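Local coordinates for protein dihydrodipicolinate synthase (Bacillus clausii KSM-K16, PDB 3E96) that probably acts as a lyase-class 4-hydroxy-tetrahydrodipicolinate synthase, a TIM-barrel enzyme of the DapA family, at residues B[196-201]-B[248-253]; B[200-205]-B[237-242]; B[21-26]-B[277-282]. All coordinates share one frame; numbering follows the deposited sequence.

Interaction 1. Residues B[196-201]-B[248-253]; sequences AEKWAP and FEDLRG
Lys-198 and Asp-250 form the direct ionic link between segments 196-201 and 248-253: NZ of Lys-198 donates to OD1 of Asp-250 at 2.8 Å, and the oxygen accepts with its syn lone pair. The lysine chain is fully extended, with CG anti to the backbone N (chi1 175°), and the two side chains meet at about a right angle. OD2 of Asp-250 receives a bond from a water that in turn accepts a weak one from NZ of Lys-198, so both carboxylate oxygens are engaged.

Water carries the remaining polar contacts. One molecule accepts from the backbone N of Lys-198 and donates to OE1 of Glu-249 at 2.7 Å. Another donates to both acids, reaching OE1 of Glu-197 at 2.6 Å and OE2 of Glu-249 at 3.1 Å. The two carboxylates it joins stand 4.5 Å apart, OE1 of Glu-197 to OE2 of Glu-249, and their like charges are probably eased by Arg-252, whose NH1 bonds to OE2 of Glu-249 at 2.9 Å within a salt bridge. OE2 of Glu-197 is hydrogen-bonded to OG of Ser-213.

Van der Waals contact is slight: CB of Ala-196 touches the carboxylate oxygen OE1 of Glu-249 at 3.6 Å. Carbon meets carbon where Lys-198 CB lies 4.1 Å from Glu-249 CB.

The arrangement joins the loop that follows barrel strand 190-193, at the start of helix 200-206, to the last turns of helix 235-252. It is a polar, water-mediated junction between a beta-alpha loop of the TIM barrel and a helix that follows the last barrel strand.

Interaction 2. Residues B[200-205]-B[237-242]; sequences APFFWH and AVWRIW
Pro-201 and Phe-202 of helix 200-206 pack on Val-238, Trp-239 and Trp-242 of helix 235-252, joining a helix of the TIM barrel to one that follows its last strand. The short segments run roughly antiparallel, at 149°, with axes 11.2 Å apart at closest approach; that separation is filled by side chains, three of them an aromatic cluster.

Pro-201 supplies the first layer. Its CB meets CG1 of Val-238 at 3.8 Å, and the next ring atom, CG, lies 3.7 Å from CD1 of Trp-242. Val-238 turns CG1 to this proline, while its side chain also packs on Ala-229 and Leu-230 of helix 220-231.

Phe-202 can be followed outward. Its CB does not point at the other helix, but with CG anti to the carbonyl carbon (chi1 -53°) the ring extends across to the two tryptophans. The contact is made by the far half of the ring. CE1 comes to 3.7 Å from CH2 of Trp-239, at the edge of that indole. On the other branch CE2 approaches NE1 and CZ2 of Trp-242. CZ, the tip, is shared: it meets CZ3 of Trp-239 and CZ2 of Trp-242. With Trp-242 the geometry is an offset edge-to-face pair, planes at 81°, the phenylalanine edge toward the indole face; with Trp-239 the ring planes are oblique.

NE1 of Trp-242 donates to the backbone O of Lys-198, which probably helps to set the indole's rotation, and over one face of this indole CZ of Phe-202 rises 3.7 Å above the plane, offset toward the rim.

Interaction 3. Residues B[21-26]-B[277-282]; sequences TPFRKS and VTRAPV
Arg-279 lies across one face of the Phe-23 ring, its guanidinium stacked at 15° to the ring plane with centres 4.1 Å apart. NE of Arg-279 is 3.3 Å from CE1 of Phe-23, near the ring's rim, while further back along the chain CG of Arg-279 makes a CH-pi contact 3.7 Å from the ring centroid. The stretch from CG to NE is extended, which lets the arginine run along the face. The backbone N of Val-277 donates to O of Phe-23 at 2.9 Å, nearly straight at 165° and in the carbonyl plane, and O of Val-277 lies at the ring's edge, near its plane. CG2 of Val-277 packs on CA of Lys-25 at 3.8 Å.

O of Thr-21 sits over the centre of the opposite face of the Phe-23 ring. With an alanine here in place of Phe-23, Arg-279 is likely to lose the flat surface its guanidinium rests on, and a gap would probably open between it and O of Thr-21.

In the next shell the guanidinium is held by Gly-28 O at NE, Glu-66 at NH1 in a salt bridge, and Ala-61 O at NH2. Lys-265 donates to O of both Thr-21 and Val-277, while Ala-280 to Val-282 pack on the second subunit. The contact thus joins the loop between strand 15-17 and helix 32-43 to the loop between helices 262-270 and 287-299.

In the fold
From the N terminus, the chain leaves strand 15-17 and enters residues 21-26, whose partner, residues 277-282, comes only 250 residues later; interaction 3 thus closes a loop spanning nearly the whole barrel. Within it lie the other two. After strand 190-193, residues 196-201 begin interaction 1, and residues 200-205, overlapping at Ala-200 and Pro-201, begin interaction 2. The chain reaches 237-242 before 248-253, so interaction 2 is nested within interaction 1, and both lie within interaction 3; none cross. Interaction 1 ties the loop leading into helix 200-206, and interaction 2 the helix itself, to helix 235-252; they touch through Lys-198 and Trp-242. Interaction 3 is separate, its centre about 32 Å from that of interaction 2, on the opposite side of the chain's centre.

Interaction 1. Residues B[196-201]-B[248-253]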
loop_
_atom_site.group_PDB
_atom_site.type_symbol
_atom_site.label_atom_id
_atom_site.label_comp_id
_atom_site.label_asym_id
_atom_site.label_seq_id
_atom_site.Cartn_x
_atom_site.Cartn_y
_atom_site.Cartn_z
ATOM N N ALA B 196 -2.440 -3.029 -19.015
ATOM C CA ALA B 196 -3.471 -3.608 -19.870
ATOM C C ALA B 196 -3.721 -3.057 -21.269
ATOM O O ALA B 196 -2.945 -2.268 -21.803
ATOM C CB ALA B 196 -4.791 -3.680 -19.096
ATOM N N GLU B 197 -4.828 -3.504 -21.853
ATOM C CA GLU B 197 -5.207 -3.161 -23.219
ATOM C C GLU B 197 -5.187 -1.706 -23.673
ATOM O O GLU B 197 -4.860 -1.440 -24.828
ATOM C CB GLU B 197 -6.567 -3.791 -23.546
ATOM C CG GLU B 197 -6.509 -5.323 -23.635
ATOM C CD GLU B 197 -6.838 -6.024 -22.325
ATOM O OE1 GLU B 197 -6.687 -5.408 -21.249
ATOM O OE2 GLU B 197 -7.242 -7.208 -22.375
ATOM N N LYS B 198 -5.534 -0.764 -22.802
ATOM C CA LYS B 198 -5.520 0.637 -23.217
ATOM C C LYS B 198 -4.103 1.056 -23.606
ATOM O O LYS B 198 -3.902 1.832 -24.539
ATOM C CB LYS B 198 -6.025 1.550 -22.092
ATOM C CG LYS B 198 -5.919 3.045 -22.420
ATOM C CD LYS B 198 -6.529 3.918 -21.331
ATOM C CE LYS B 198 -6.348 5.398 -21.653
ATOM N NZ LYS B 198 -6.861 6.282 -20.569
ATOM N N TRP B 199 -3.117 0.522 -22.896
ATOM C CA TRP B 199 -1.730 0.885 -23.149
ATOM C C TRP B 199 -0.898 -0.105 -23.958
ATOM O O TRP B 199 0.168 0.248 -24.467
ATOM C CB TRP B 199 -1.031 1.165 -21.810
ATOM C CG TRP B 199 -1.591 2.369 -21.121
ATOM C CD1 TRP B 199 -2.635 2.407 -20.241
ATOM C CD2 TRP B 199 -1.180 3.725 -21.318
ATOM N NE1 TRP B 199 -2.900 3.710 -19.879
ATOM C CE2 TRP B 199 -2.022 4.537 -20.527
ATOM C CE3 TRP B 199 -0.182 4.333 -22.090
ATOM C CZ2 TRP B 199 -1.896 5.931 -20.486
ATOM C CZ3 TRP B 199 -0.056 5.719 -22.050
ATOM C CH2 TRP B 199 -0.910 6.501 -21.253
ATOM N N ALA B 200 -1.388 -1.332 -24.089
ATOM C CA ALA B 200 -0.668 -2.379 -24.809
ATOM C C ALA B 200 -0.154 -2.023 -26.208
ATOM O O ALA B 200 0.987 -2.336 -26.541
ATOM C CB ALA B 200 -1.533 -3.648 -24.880
ATOM N N PRO B 201 -0.980 -1.379 -27.052
ATOM C CA PRO B 201 -0.482 -1.044 -28.393
ATOM C C PRO B 201 0.748 -0.136 -28.376
ATOM O O PRO B 201 1.687 -0.323 -29.152
ATOM C CB PRO B 201 -1.687 -0.374 -29.058
ATOM C CG PRO B 201 -2.861 -1.024 -28.366
ATOM C CD PRO B 201 -2.411 -1.050 -26.922
ATOM N N PHE B 248 -14.096 0.779 -21.758
ATOM C CA PHE B 248 -14.213 -0.122 -20.621
ATOM C C PHE B 248 -13.065 0.125 -19.647
ATOM O O PHE B 248 -13.270 0.196 -18.432
ATOM C CB PHE B 248 -14.178 -1.577 -21.093
ATOM C CG PHE B 248 -14.393 -2.582 -19.989
ATOM C CD1 PHE B 248 -15.634 -2.701 -19.371
ATOM C CD2 PHE B 248 -13.355 -3.410 -19.574
ATOM C CE1 PHE B 248 -15.842 -3.637 -18.352
ATOM C CE2 PHE B 248 -13.548 -4.349 -18.558
ATOM C CZ PHE B 248 -14.795 -4.461 -17.947
ATOM N N GLU B 249 -11.855 0.253 -20.185
ATOM C CA GLU B 249 -10.689 0.493 -19.345
ATOM C C GLU B 249 -10.767 1.856 -18.663
ATOM O O GLU B 249 -10.347 2.001 -17.512
ATOM C CB GLU B 249 -9.405 0.366 -20.175
ATOM C CG GLU B 249 -9.120 -1.073 -20.608
ATOM C CD GLU B 249 -8.896 -2.002 -19.419
ATOM O OE1 GLU B 249 -7.879 -1.832 -18.715
ATOM O OE2 GLU B 249 -9.739 -2.894 -19.176
ATOM N N ASP B 250 -11.313 2.854 -19.356
ATOM C CA ASP B 250 -11.440 4.175 -18.751
ATOM C C ASP B 250 -12.464 4.157 -17.622
ATOM O O ASP B 250 -12.295 4.844 -16.614
ATOM C CB ASP B 250 -11.832 5.226 -19.794
ATOM C CG ASP B 250 -10.689 5.568 -20.723
ATOM O OD1 ASP B 250 -9.518 5.407 -20.313
ATOM O OD2 ASP B 250 -10.957 6.014 -21.858
ATOM N N LEU B 251 -13.519 3.363 -17.781
ATOM C CA LEU B 251 -14.539 3.269 -16.746
ATOM C C LEU B 251 -13.946 2.595 -15.506
ATOM O O LEU B 251 -14.248 2.980 -14.374
ATOM C CB LEU B 251 -15.741 2.477 -17.255
ATOM C CG LEU B 251 -16.956 2.401 -16.326
ATOM C CD1 LEU B 251 -17.346 3.791 -15.842
ATOM C CD2 LEU B 251 -18.113 1.751 -17.080
ATOM N N ARG B 252 -13.100 1.590 -15.727
ATOM C CA ARG B 252 -12.433 0.888 -14.633
ATOM C C ARG B 252 -11.468 1.843 -13.926
ATOM O O ARG B 252 -11.236 1.740 -12.722
ATOM C CB ARG B 252 -11.622 -0.296 -15.169
ATOM C CG ARG B 252 -12.438 -1.467 -15.693
ATOM C CD ARG B 252 -11.510 -2.556 -16.212
ATOM N NE ARG B 252 -10.650 -3.086 -15.156
ATOM C CZ ARG B 252 -9.569 -3.830 -15.373
ATOM N NH1 ARG B 252 -9.205 -4.129 -16.614
ATOM N NH2 ARG B 252 -8.857 -4.288 -14.350
ATOM N N GLY B 253 -10.899 2.762 -14.697
ATOM C CA GLY B 253 -9.940 3.708 -14.151
ATOM C C GLY B 253 -10.499 4.874 -13.354
ATOM O O GLY B 253 -9.729 5.642 -12.771
HETATM O O HOH W 1 -8.031 -5.467 -19.017
HETATM O O HOH W 2 -5.790 -0.534 -19.766
HETATM O O HOH W 3 -8.823 7.133 -22.990
#

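Interaction 2. Residues B[200-205]-B[237-242]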
loop_
_atom_site.group_PDB
_atom_site.type_symbol
_atom_site.label_atom_id
_atom_site.label_comp_id
_atom_site.label_asym_id
_atom_site.label_seq_id
_atom_site.Cartn_x
_atom_site.Cartn_y
_atom_site.Cartn_z
ATOM N N ALA B 200 -1.388 -1.332 -24.089
ATOM C CA ALA B 200 -0.668 -2.379 -24.809
ATOM C C ALA B 200 -0.154 -2.023 -26.208
ATOM O O ALA B 200 0.987 -2.336 -26.541
ATOM C CB ALA B 200 -1.533 -3.648 -24.880
ATOM N N PRO B 201 -0.980 -1.379 -27.052
ATOM C CA PRO B 201 -0.482 -1.044 -28.393
ATOM C C PRO B 201 0.748 -0.136 -28.376
ATOM O O PRO B 201 1.687 -0.323 -29.152
ATOM C CB PRO B 201 -1.687 -0.374 -29.058
ATOM C CG PRO B 201 -2.861 -1.024 -28.366
ATOM C CD PRO B 201 -2.411 -1.050 -26.922
ATOM N N PHE B 202 0.733 0.846 -27.486
ATOM C CA PHE B 202 1.833 1.793 -27.363
ATOM C C PHE B 202 3.085 1.125 -26.793
ATOM O O PHE B 202 4.194 1.344 -27.285
ATOM C CB PHE B 202 1.380 2.957 -26.488
ATOM C CG PHE B 202 0.098 3.593 -26.964
ATOM C CD1 PHE B 202 0.102 4.484 -28.037
ATOM C CD2 PHE B 202 -1.119 3.260 -26.371
ATOM C CE1 PHE B 202 -1.085 5.034 -28.519
ATOM C CE2 PHE B 202 -2.322 3.804 -26.846
ATOM C CZ PHE B 202 -2.306 4.692 -27.922
ATOM N N PHE B 203 2.910 0.316 -25.756
ATOM C CA PHE B 203 4.038 -0.396 -25.164
ATOM C C PHE B 203 4.605 -1.385 -26.179
ATOM O O PHE B 203 5.819 -1.556 -26.273
ATOM C CB PHE B 203 3.603 -1.179 -23.918
ATOM C CG PHE B 203 3.603 -0.377 -22.654
ATOM C CD1 PHE B 203 2.768 0.726 -22.512
ATOM C CD2 PHE B 203 4.428 -0.743 -21.588
ATOM C CE1 PHE B 203 2.750 1.459 -21.323
ATOM C CE2 PHE B 203 4.420 -0.021 -20.395
ATOM C CZ PHE B 203 3.578 1.086 -20.261
ATOM N N TRP B 204 3.723 -2.038 -26.935
ATOM C CA TRP B 204 4.164 -3.027 -27.919
ATOM C C TRP B 204 5.112 -2.405 -28.935
ATOM O O TRP B 204 6.172 -2.962 -29.229
ATOM C CB TRP B 204 2.958 -3.647 -28.634
ATOM C CG TRP B 204 3.287 -4.914 -29.370
ATOM C CD1 TRP B 204 3.819 -5.027 -30.623
ATOM C CD2 TRP B 204 3.136 -6.251 -28.875
ATOM N NE1 TRP B 204 4.006 -6.355 -30.941
ATOM C CE2 TRP B 204 3.596 -7.126 -29.884
ATOM C CE3 TRP B 204 2.654 -6.794 -27.676
ATOM C CZ2 TRP B 204 3.590 -8.519 -29.729
ATOM C CZ3 TRP B 204 2.648 -8.179 -27.522
ATOM C CH2 TRP B 204 3.113 -9.023 -28.544
ATOM N N HIS B 205 4.727 -1.246 -29.464
ATOM C CA HIS B 205 5.548 -0.530 -30.434
ATOM C C HIS B 205 6.907 -0.176 -29.827
ATOM O O HIS B 205 7.925 -0.160 -30.523
ATOM C CB HIS B 205 4.837 0.752 -30.878
ATOM C CG HIS B 205 5.700 1.678 -31.677
ATOM N ND1 HIS B 205 6.121 1.388 -32.956
ATOM C CD2 HIS B 205 6.240 2.881 -31.368
ATOM C CE1 HIS B 205 6.884 2.372 -33.402
ATOM N NE2 HIS B 205 6.971 3.290 -32.457
ATOM N N ALA B 237 -6.220 -3.467 -37.494
ATOM C CA ALA B 237 -6.943 -4.314 -36.546
ATOM C C ALA B 237 -6.642 -3.897 -35.108
ATOM O O ALA B 237 -7.539 -3.843 -34.266
ATOM C CB ALA B 237 -6.564 -5.779 -36.752
ATOM N N VAL B 238 -5.375 -3.608 -34.830
ATOM C CA VAL B 238 -4.968 -3.195 -33.491
ATOM C C VAL B 238 -5.773 -1.989 -33.024
ATOM O O VAL B 238 -6.365 -2.006 -31.946
ATOM C CB VAL B 238 -3.462 -2.828 -33.454
ATOM C CG1 VAL B 238 -3.117 -2.129 -32.137
ATOM C CG2 VAL B 238 -2.625 -4.085 -33.613
ATOM N N TRP B 239 -5.800 -0.944 -33.843
ATOM C CA TRP B 239 -6.519 0.272 -33.484
ATOM C C TRP B 239 -8.021 0.070 -33.380
ATOM O O TRP B 239 -8.682 0.703 -32.556
ATOM C CB TRP B 239 -6.189 1.385 -34.481
ATOM C CG TRP B 239 -4.744 1.770 -34.428
ATOM C CD1 TRP B 239 -3.837 1.703 -35.445
ATOM C CD2 TRP B 239 -4.026 2.243 -33.279
ATOM N NE1 TRP B 239 -2.598 2.100 -35.002
ATOM C CE2 TRP B 239 -2.684 2.438 -33.677
ATOM C CE3 TRP B 239 -4.385 2.521 -31.954
ATOM C CZ2 TRP B 239 -1.699 2.896 -32.794
ATOM C CZ3 TRP B 239 -3.405 2.977 -31.074
ATOM C CH2 TRP B 239 -2.078 3.160 -31.501
ATOM N N ARG B 240 -8.563 -0.816 -34.206
ATOM C CA ARG B 240 -9.992 -1.088 -34.165
ATOM C C ARG B 240 -10.345 -1.743 -32.833
ATOM O O ARG B 240 -11.289 -1.334 -32.160
ATOM C CB ARG B 240 -10.384 -2.014 -35.317
ATOM C CG ARG B 240 -11.868 -2.359 -35.370
ATOM C CD ARG B 240 -12.061 -3.863 -35.371
ATOM N NE ARG B 240 -11.275 -4.506 -36.422
ATOM C CZ ARG B 240 -10.886 -5.776 -36.386
ATOM N NH1 ARG B 240 -11.207 -6.537 -35.350
ATOM N NH2 ARG B 240 -10.171 -6.284 -37.383
ATOM N N ILE B 241 -9.580 -2.766 -32.462
ATOM C CA ILE B 241 -9.803 -3.480 -31.208
ATOM C C ILE B 241 -9.549 -2.533 -30.035
ATOM O O ILE B 241 -10.293 -2.528 -29.052
ATOM C CB ILE B 241 -8.859 -4.696 -31.093
ATOM C CG1 ILE B 241 -9.042 -5.609 -32.307
ATOM C CG2 ILE B 241 -9.149 -5.464 -29.812
ATOM C CD1 ILE B 241 -7.996 -6.709 -32.416
ATOM N N TRP B 242 -8.494 -1.735 -30.146
ATOM C CA TRP B 242 -8.148 -0.773 -29.103
ATOM C C TRP B 242 -9.304 0.198 -28.834
ATOM O O TRP B 242 -9.737 0.353 -27.691
ATOM C CB TRP B 242 -6.896 0.008 -29.509
ATOM C CG TRP B 242 -6.481 1.048 -28.518
ATOM C CD1 TRP B 242 -5.872 0.840 -27.311
ATOM C CD2 TRP B 242 -6.642 2.466 -28.649
ATOM N NE1 TRP B 242 -5.641 2.046 -26.682
ATOM C CE2 TRP B 242 -6.105 3.058 -27.484
ATOM C CE3 TRP B 242 -7.189 3.291 -29.639
ATOM C CZ2 TRP B 242 -6.100 4.443 -27.282
ATOM C CZ3 TRP B 242 -7.183 4.669 -29.438
ATOM C CH2 TRP B 242 -6.641 5.229 -28.267
#

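Interaction 3. Residues B[21-26]-B[277-282]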
loop_
_atom_site.group_PDB
_atom_site.type_symbol
_atom_site.label_atom_id
_atom_site.label_comp_id
_atom_site.label_asym_id
_atom_site.label_seq_id
_atom_site.Cartn_x
_atom_site.Cartn_y
_atom_site.Cartn_z
ATOM N N THR B 21 -11.198 -12.447 -7.556
ATOM C CA THR B 21 -11.441 -13.386 -6.470
ATOM C C THR B 21 -12.904 -13.118 -6.121
ATOM O O THR B 21 -13.233 -12.097 -5.511
ATOM C CB THR B 21 -10.579 -13.109 -5.222
ATOM O OG1 THR B 21 -9.189 -13.188 -5.566
ATOM C CG2 THR B 21 -10.883 -14.144 -4.136
ATOM N N PRO B 22 -13.812 -14.017 -6.536
ATOM C CA PRO B 22 -15.238 -13.833 -6.246
ATOM C C PRO B 22 -15.507 -13.809 -4.745
ATOM O O PRO B 22 -15.088 -14.715 -4.029
ATOM C CB PRO B 22 -15.892 -15.047 -6.915
ATOM C CG PRO B 22 -14.927 -15.399 -8.015
ATOM C CD PRO B 22 -13.591 -15.228 -7.343
ATOM N N PHE B 23 -16.197 -12.772 -4.271
ATOM C CA PHE B 23 -16.528 -12.670 -2.852
ATOM C C PHE B 23 -18.045 -12.641 -2.708
ATOM O O PHE B 23 -18.730 -11.965 -3.478
ATOM C CB PHE B 23 -15.963 -11.389 -2.229
ATOM C CG PHE B 23 -14.465 -11.301 -2.238
ATOM C CD1 PHE B 23 -13.689 -12.302 -1.666
ATOM C CD2 PHE B 23 -13.829 -10.182 -2.779
ATOM C CE1 PHE B 23 -12.297 -12.191 -1.627
ATOM C CE2 PHE B 23 -12.442 -10.061 -2.746
ATOM C CZ PHE B 23 -11.673 -11.066 -2.169
ATOM N N ARG B 24 -18.564 -13.363 -1.719
ATOM C CA ARG B 24 -20.005 -13.400 -1.488
ATOM C C ARG B 24 -20.517 -12.088 -0.914
ATOM O O ARG B 24 -19.892 -11.499 -0.036
ATOM C CB ARG B 24 -20.364 -14.534 -0.528
ATOM C CG ARG B 24 -20.029 -15.913 -1.056
ATOM C CD ARG B 24 -20.704 -16.991 -0.225
ATOM N NE ARG B 24 -20.547 -18.311 -0.829
ATOM C CZ ARG B 24 -19.440 -19.042 -0.761
ATOM N NH1 ARG B 24 -18.377 -18.588 -0.109
ATOM N NH2 ARG B 24 -19.396 -20.228 -1.351
ATOM N N LYS B 25 -21.662 -11.634 -1.408
ATOM C CA LYS B 25 -22.246 -10.391 -0.920
ATOM C C LYS B 25 -22.705 -10.559 0.526
ATOM O O LYS B 25 -22.655 -9.616 1.321
ATOM C CB LYS B 25 -23.441 -9.989 -1.789
ATOM C CG LYS B 25 -24.095 -8.676 -1.377
ATOM C CD LYS B 25 -25.261 -8.334 -2.289
ATOM C CE LYS B 25 -25.922 -7.024 -1.880
ATOM N NZ LYS B 25 -27.069 -6.678 -2.767
ATOM N N SER B 26 -23.135 -11.771 0.864
ATOM C CA SER B 26 -23.629 -12.071 2.206
ATOM C C SER B 26 -22.617 -11.892 3.336
ATOM O O SER B 26 -22.916 -11.233 4.334
ATOM C CB SER B 26 -24.181 -13.499 2.255
ATOM O OG SER B 26 -23.146 -14.454 2.103
ATOM N N VAL B 277 -19.158 -9.673 -5.261
ATOM C CA VAL B 277 -18.798 -8.277 -5.041
ATOM C C VAL B 277 -17.338 -8.085 -4.645
ATOM O O VAL B 277 -16.590 -9.048 -4.476
ATOM C CB VAL B 277 -19.654 -7.663 -3.916
ATOM C CG1 VAL B 277 -21.124 -7.695 -4.297
ATOM C CG2 VAL B 277 -19.420 -8.435 -2.613
ATOM N N THR B 278 -16.944 -6.825 -4.505
ATOM C CA THR B 278 -15.589 -6.497 -4.080
ATOM C C THR B 278 -15.620 -6.421 -2.556
ATOM O O THR B 278 -16.699 -6.367 -1.958
ATOM C CB THR B 278 -15.126 -5.117 -4.627
ATOM O OG1 THR B 278 -16.125 -4.123 -4.347
ATOM C CG2 THR B 278 -14.874 -5.185 -6.129
ATOM N N ARG B 279 -14.450 -6.443 -1.929
ATOM C CA ARG B 279 -14.367 -6.321 -0.477
ATOM C C ARG B 279 -13.951 -4.887 -0.156
ATOM O O ARG B 279 -13.282 -4.236 -0.963
ATOM C CB ARG B 279 -13.309 -7.268 0.103
ATOM C CG ARG B 279 -13.778 -8.693 0.385
ATOM C CD ARG B 279 -12.664 -9.505 1.043
ATOM N NE ARG B 279 -13.072 -10.878 1.333
ATOM C CZ ARG B 279 -12.258 -11.828 1.779
ATOM N NH1 ARG B 279 -12.725 -13.050 2.008
ATOM N NH2 ARG B 279 -10.976 -11.563 2.000
ATOM N N ALA B 280 -14.364 -4.384 1.003
ATOM C CA ALA B 280 -13.952 -3.044 1.414
ATOM C C ALA B 280 -12.430 -3.172 1.338
ATOM O O ALA B 280 -11.896 -4.239 1.631
ATOM C CB ALA B 280 -14.392 -2.774 2.852
ATOM N N PRO B 281 -11.705 -2.084 1.024
ATOM C CA PRO B 281 -12.079 -0.696 0.729
ATOM C C PRO B 281 -12.769 -0.293 -0.580
ATOM O O PRO B 281 -12.629 0.849 -1.016
ATOM C CB PRO B 281 -10.762 0.047 0.921
ATOM C CG PRO B 281 -9.774 -0.929 0.349
ATOM C CD PRO B 281 -10.240 -2.253 0.943
ATOM N N VAL B 282 -13.490 -1.205 -1.222
ATOM C CA VAL B 282 -14.231 -0.835 -2.426
ATOM C C VAL B 282 -15.628 -1.428 -2.306
ATOM O O VAL B 282 -15.773 -2.618 -2.045
ATOM C CB VAL B 282 -13.580 -1.355 -3.732
ATOM C CG1 VAL B 282 -14.521 -1.089 -4.916
ATOM C CG2 VAL B 282 -12.253 -0.639 -3.976
#